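Local structure of extracellular invertase (5XH8) at residues 538-551 with 554-566. The protein probably hydrolyses sucrose and related beta-fructofuranosides and transfers fructosyl groups to build fructooligosaccharides such as 1-kestose, as a family 32 glycoside hydrolase. Sequence-based numbering, arbitrary orientation.
Sequences ETLDLTLVVDNSVL and YANGRFALSTWVR
Leu551 and Thr563 pair in the second of two consecutive beta hairpins that make a three-stranded antiparallel meander. The pair is a hydrogen-bonded one, Leu551 N to Thr563 O at 3.0 Å and Thr563 N to Leu551 O at 2.9 Å. Leu551 CB also packs against Val565 CG2 at 3.8 Å. Across the sheet Val550 lies beside Trp564 and points the same way, its CG2 3.7 Å from CZ3 of the indole. Ser549 holds OG at the indole edge, 3.4 Å from Trp564 CE3, while that hydroxyl bonds to Trp26 O. Thr543 and Tyr554 pair likewise in the preceding hairpin, which turns at Asp547 to Val550 (type II'); the Leu551-Thr563 hairpin turns round Ala555 to Phe559, where Arg558 and Phe559 both face Ala555 in a classic beta bulge.

Round Leu551, Ser549 and Trp564 the packing is dense and buried; at the partly exposed end with Glu538 and Arg558 it gives way to charge. Arg558 reaches out extended and grips the Glu538 carboxylate end-on, NH1 to OE2 at 2.8 Å and NH2 to OE1 at 2.9 Å, the two planes 31° apart. Arg525 O also accepts from NH2. Two nearly straight bonds (176° and 164°) probably stabilise both charges and limit rotation of the guanidinium, tying the bulged turn to Glu538 on strand 534-547.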
loop_
_atom_site.group_PDB
_atom_site.type_symbol
_atom_site.label_atom_id
_atom_site.label_comp_id
_atom_site.label_asym_id
_atom_site.label_seq_id
_atom_site.Cartn_x
_atom_site.Cartn_y
_atom_site.Cartn_z
ATOM N N GLU A 538 49.454 15.848 -21.453
ATOM C CA GLU A 538 48.781 16.688 -20.452
ATOM C C GLU A 538 49.382 16.555 -19.042
ATOM O O GLU A 538 49.730 15.469 -18.612
ATOM C CB GLU A 538 47.299 16.281 -20.414
ATOM C CG GLU A 538 46.401 17.149 -19.561
ATOM C CD GLU A 538 44.941 16.763 -19.679
ATOM O OE1 GLU A 538 44.608 15.670 -20.184
ATOM O OE2 GLU A 538 44.123 17.575 -19.246
ATOM N N THR A 539 49.506 17.672 -18.339
ATOM C CA THR A 539 49.981 17.672 -16.960
ATOM C C THR A 539 48.952 16.978 -16.006
ATOM O O THR A 539 47.735 17.116 -16.174
ATOM C CB THR A 539 50.314 19.119 -16.515
ATOM O OG1 THR A 539 51.485 19.559 -17.227
ATOM C CG2 THR A 539 50.595 19.218 -15.028
ATOM N N LEU A 540 49.473 16.195 -15.062
ATOM C CA LEU A 540 48.670 15.577 -14.001
ATOM C C LEU A 540 48.635 16.554 -12.848
ATOM O O LEU A 540 49.651 16.772 -12.185
ATOM C CB LEU A 540 49.278 14.252 -13.547
ATOM C CG LEU A 540 48.614 13.553 -12.353
ATOM C CD1 LEU A 540 47.152 13.213 -12.660
ATOM C CD2 LEU A 540 49.405 12.307 -11.968
ATOM N N ASP A 541 47.496 17.209 -12.685
ATOM C CA ASP A 541 47.235 18.108 -11.568
ATOM C C ASP A 541 46.553 17.348 -10.416
ATOM O O ASP A 541 45.332 17.161 -10.393
ATOM C CB ASP A 541 46.380 19.274 -12.052
ATOM C CG ASP A 541 46.266 20.367 -11.035
ATOM O OD1 ASP A 541 47.066 20.390 -10.080
ATOM O OD2 ASP A 541 45.371 21.211 -11.182
ATOM N N LEU A 542 47.374 16.949 -9.453
ATOM C CA LEU A 542 47.003 16.039 -8.405
ATOM C C LEU A 542 46.709 16.804 -7.117
ATOM O O LEU A 542 47.502 17.648 -6.724
ATOM C CB LEU A 542 48.166 15.077 -8.209
ATOM C CG LEU A 542 47.934 13.712 -7.603
ATOM C CD1 LEU A 542 46.828 12.947 -8.321
ATOM C CD2 LEU A 542 49.256 12.949 -7.630
ATOM N N THR A 543 45.554 16.542 -6.489
ATOM C CA THR A 543 45.310 16.948 -5.092
ATOM C C THR A 543 45.008 15.725 -4.206
ATOM O O THR A 543 44.178 14.885 -4.564
ATOM C CB THR A 543 44.151 17.944 -4.999
ATOM O OG1 THR A 543 44.378 19.038 -5.893
ATOM C CG2 THR A 543 43.999 18.473 -3.584
ATOM N N LEU A 544 45.701 15.626 -3.074
ATOM C CA LEU A 544 45.467 14.589 -2.069
ATOM C C LEU A 544 44.955 15.300 -0.828
ATOM O O LEU A 544 45.587 16.241 -0.360
ATOM C CB LEU A 544 46.754 13.829 -1.726
ATOM C CG LEU A 544 47.277 12.735 -2.659
ATOM C CD1 LEU A 544 47.219 13.116 -4.119
ATOM C CD2 LEU A 544 48.711 12.381 -2.285
ATOM N N VAL A 545 43.817 14.856 -0.306
ATOM C CA VAL A 545 43.301 15.357 0.960
ATOM C C VAL A 545 43.291 14.166 1.904
ATOM O O VAL A 545 42.577 13.176 1.665
ATOM C CB VAL A 545 41.877 15.932 0.852
ATOM C CG1 VAL A 545 41.446 16.561 2.180
ATOM C CG2 VAL A 545 41.778 16.920 -0.300
ATOM N N VAL A 546 44.075 14.266 2.974
ATOM C CA VAL A 546 44.152 13.228 3.979
ATOM C C VAL A 546 43.546 13.793 5.248
ATOM O O VAL A 546 44.076 14.739 5.829
ATOM C CB VAL A 546 45.617 12.785 4.200
ATOM C CG1 VAL A 546 45.741 11.817 5.375
ATOM C CG2 VAL A 546 46.141 12.142 2.935
ATOM N N ASP A 547 42.433 13.206 5.676
ATOM C CA ASP A 547 41.749 13.627 6.893
ATOM C C ASP A 547 41.716 12.430 7.844
ATOM O O ASP A 547 40.716 11.688 7.952
ATOM C CB ASP A 547 40.351 14.169 6.537
ATOM C CG ASP A 547 39.664 14.814 7.685
ATOM O OD1 ASP A 547 40.217 14.861 8.812
ATOM O OD2 ASP A 547 38.528 15.286 7.467
ATOM N N ASN A 548 42.852 12.263 8.527
ATOM C CA ASN A 548 43.139 11.135 9.407
ATOM C C ASN A 548 43.188 9.810 8.636
ATOM O O ASN A 548 44.261 9.445 8.154
ATOM C CB ASN A 548 42.221 11.129 10.639
ATOM C CG ASN A 548 42.918 10.589 11.887
ATOM O OD1 ASN A 548 44.052 10.124 11.822
ATOM N ND2 ASN A 548 42.241 10.651 13.013
ATOM N N SER A 549 42.076 9.081 8.523
ATOM C CA SER A 549 42.010 7.863 7.716
ATOM C C SER A 549 41.266 8.035 6.395
ATOM O O SER A 549 41.224 7.102 5.604
ATOM C CB SER A 549 41.337 6.728 8.497
ATOM O OG SER A 549 39.974 7.001 8.785
ATOM N N VAL A 550 40.666 9.193 6.144
ATOM C CA VAL A 550 39.948 9.397 4.897
ATOM C C VAL A 550 40.889 9.997 3.867
ATOM O O VAL A 550 41.341 11.106 4.045
ATOM C CB VAL A 550 38.734 10.335 5.089
ATOM C CG1 VAL A 550 37.980 10.480 3.775
ATOM C CG2 VAL A 550 37.831 9.803 6.175
ATOM N N LEU A 551 41.162 9.264 2.786
ATOM C CA LEU A 551 41.936 9.767 1.667
ATOM C C LEU A 551 41.020 10.052 0.477
ATOM O O LEU A 551 40.301 9.168 0.022
ATOM C CB LEU A 551 43.020 8.747 1.235
ATOM C CG LEU A 551 43.774 9.076 -0.076
ATOM C CD1 LEU A 551 44.540 10.395 -0.019
ATOM C CD2 LEU A 551 44.708 7.931 -0.419
ATOM N N TYR A 554 42.002 13.700 -5.957
ATOM C CA TYR A 554 41.464 14.419 -7.091
ATOM C C TYR A 554 42.530 14.648 -8.182
ATOM O O TYR A 554 43.729 14.862 -7.869
ATOM C CB TYR A 554 40.931 15.773 -6.646
ATOM C CG TYR A 554 39.782 15.723 -5.638
ATOM C CD1 TYR A 554 40.020 15.579 -4.271
ATOM C CD2 TYR A 554 38.457 15.846 -6.061
ATOM C CE1 TYR A 554 38.969 15.537 -3.351
ATOM C CE2 TYR A 554 37.393 15.827 -5.152
ATOM C CZ TYR A 554 37.645 15.659 -3.802
ATOM O OH TYR A 554 36.578 15.648 -2.929
ATOM N N ALA A 555 42.082 14.652 -9.446
ATOM C CA ALA A 555 42.963 14.987 -10.590
ATOM C C ALA A 555 42.232 15.762 -11.679
ATOM O O ALA A 555 41.130 15.366 -12.124
ATOM C CB ALA A 555 43.613 13.742 -11.169
ATOM N N ASN A 556 42.812 16.909 -12.045
ATOM C CA ASN A 556 42.496 17.603 -13.291
ATOM C C ASN A 556 41.047 18.076 -13.353
ATOM O O ASN A 556 40.482 18.221 -14.441
ATOM C CB ASN A 556 42.851 16.700 -14.488
ATOM C CG ASN A 556 44.360 16.517 -14.652
ATOM O OD1 ASN A 556 44.936 16.966 -15.642
ATOM N ND2 ASN A 556 44.997 15.845 -13.707
ATOM N N GLY A 557 40.451 18.311 -12.173
ATOM C CA GLY A 557 39.051 18.718 -12.039
ATOM C C GLY A 557 38.023 17.776 -12.627
ATOM O O GLY A 557 36.891 18.203 -12.875
ATOM N N ARG A 558 38.407 16.517 -12.861
ATOM C CA ARG A 558 37.530 15.522 -13.488
ATOM C C ARG A 558 37.696 14.094 -12.966
ATOM O O ARG A 558 37.177 13.169 -13.555
ATOM C CB ARG A 558 37.737 15.530 -15.014
ATOM C CG ARG A 558 39.104 15.058 -15.489
ATOM C CD ARG A 558 39.374 15.537 -16.918
ATOM N NE ARG A 558 40.468 14.798 -17.562
ATOM C CZ ARG A 558 41.585 15.324 -18.081
ATOM N NH1 ARG A 558 41.827 16.640 -18.050
ATOM N NH2 ARG A 558 42.479 14.513 -18.644
ATOM N N PHE A 559 38.405 13.912 -11.863
ATOM C CA PHE A 559 38.715 12.587 -11.363
ATOM C C PHE A 559 38.661 12.622 -9.858
ATOM O O PHE A 559 39.163 13.563 -9.254
ATOM C CB PHE A 559 40.105 12.166 -11.791
ATOM C CG PHE A 559 40.533 10.849 -11.244
ATOM C CD1 PHE A 559 41.188 10.768 -10.016
ATOM C CD2 PHE A 559 40.289 9.693 -11.943
ATOM C CE1 PHE A 559 41.587 9.544 -9.507
ATOM C CE2 PHE A 559 40.688 8.468 -11.446
ATOM C CZ PHE A 559 41.353 8.396 -10.231
ATOM N N ALA A 560 38.046 11.593 -9.270
ATOM C CA ALA A 560 38.072 11.393 -7.814
ATOM C C ALA A 560 38.145 9.927 -7.455
ATOM O O ALA A 560 37.421 9.114 -8.022
ATOM C CB ALA A 560 36.860 12.039 -7.144
ATOM N N LEU A 561 39.014 9.611 -6.492
ATOM C CA LEU A 561 39.198 8.260 -5.969
ATOM C C LEU A 561 39.425 8.361 -4.453
ATOM O O LEU A 561 40.382 9.023 -4.011
ATOM C CB LEU A 561 40.401 7.598 -6.613
ATOM C CG LEU A 561 40.902 6.255 -6.048
ATOM C CD1 LEU A 561 39.846 5.188 -6.068
ATOM C CD2 LEU A 561 42.085 5.765 -6.863
ATOM N N SER A 562 38.565 7.715 -3.666
ATOM C CA SER A 562 38.609 7.856 -2.209
ATOM C C SER A 562 38.607 6.516 -1.506
ATOM O O SER A 562 37.994 5.558 -1.970
ATOM C CB SER A 562 37.457 8.734 -1.716
ATOM O OG SER A 562 37.317 9.869 -2.541
ATOM N N THR A 563 39.284 6.460 -0.367
ATOM C CA THR A 563 39.475 5.203 0.334
ATOM C C THR A 563 39.845 5.434 1.787
ATOM O O THR A 563 39.952 6.586 2.226
ATOM C CB THR A 563 40.536 4.331 -0.377
ATOM O OG1 THR A 563 40.590 3.030 0.227
ATOM C CG2 THR A 563 41.932 5.004 -0.308
ATOM N N TRP A 564 40.011 4.330 2.524
ATOM C CA TRP A 564 40.426 4.335 3.925
ATOM C C TRP A 564 41.936 4.072 4.042
ATOM O O TRP A 564 42.441 3.090 3.483
ATOM C CB TRP A 564 39.661 3.266 4.717
ATOM C CG TRP A 564 38.195 3.527 4.786
ATOM C CD1 TRP A 564 37.223 2.895 4.085
ATOM C CD2 TRP A 564 37.543 4.515 5.591
ATOM N NE1 TRP A 564 35.989 3.437 4.393
ATOM C CE2 TRP A 564 36.160 4.425 5.326
ATOM C CE3 TRP A 564 37.989 5.442 6.537
ATOM C CZ2 TRP A 564 35.215 5.258 5.947
ATOM C CZ3 TRP A 564 37.044 6.288 7.157
ATOM C CH2 TRP A 564 35.667 6.179 6.852
ATOM N N VAL A 565 42.635 4.953 4.755
ATOM C CA VAL A 565 44.065 4.786 5.019
ATOM C C VAL A 565 44.295 4.739 6.527
ATOM O O VAL A 565 44.562 5.739 7.165
ATOM C CB VAL A 565 44.940 5.834 4.288
ATOM C CG1 VAL A 565 45.010 5.488 2.816
ATOM C CG2 VAL A 565 44.447 7.263 4.474
ATOM N N ARG A 566 44.157 3.541 7.089
ATOM C CA ARG A 566 44.064 3.403 8.522
ATOM C C ARG A 566 45.454 3.125 9.157
ATOM O O ARG A 566 45.682 2.076 9.753
ATOM C CB ARG A 566 42.986 2.359 8.858
ATOM C CG ARG A 566 41.574 2.910 8.583
ATOM C CD ARG A 566 40.379 2.165 9.212
ATOM N NE ARG A 566 39.853 1.273 8.239
ATOM C CZ ARG A 566 38.644 1.223 7.681
ATOM N NH1 ARG A 566 37.574 1.944 8.046
ATOM N NH2 ARG A 566 38.519 0.304 6.748
HETATM O O HOH W 1 45.923 7.370 9.395
#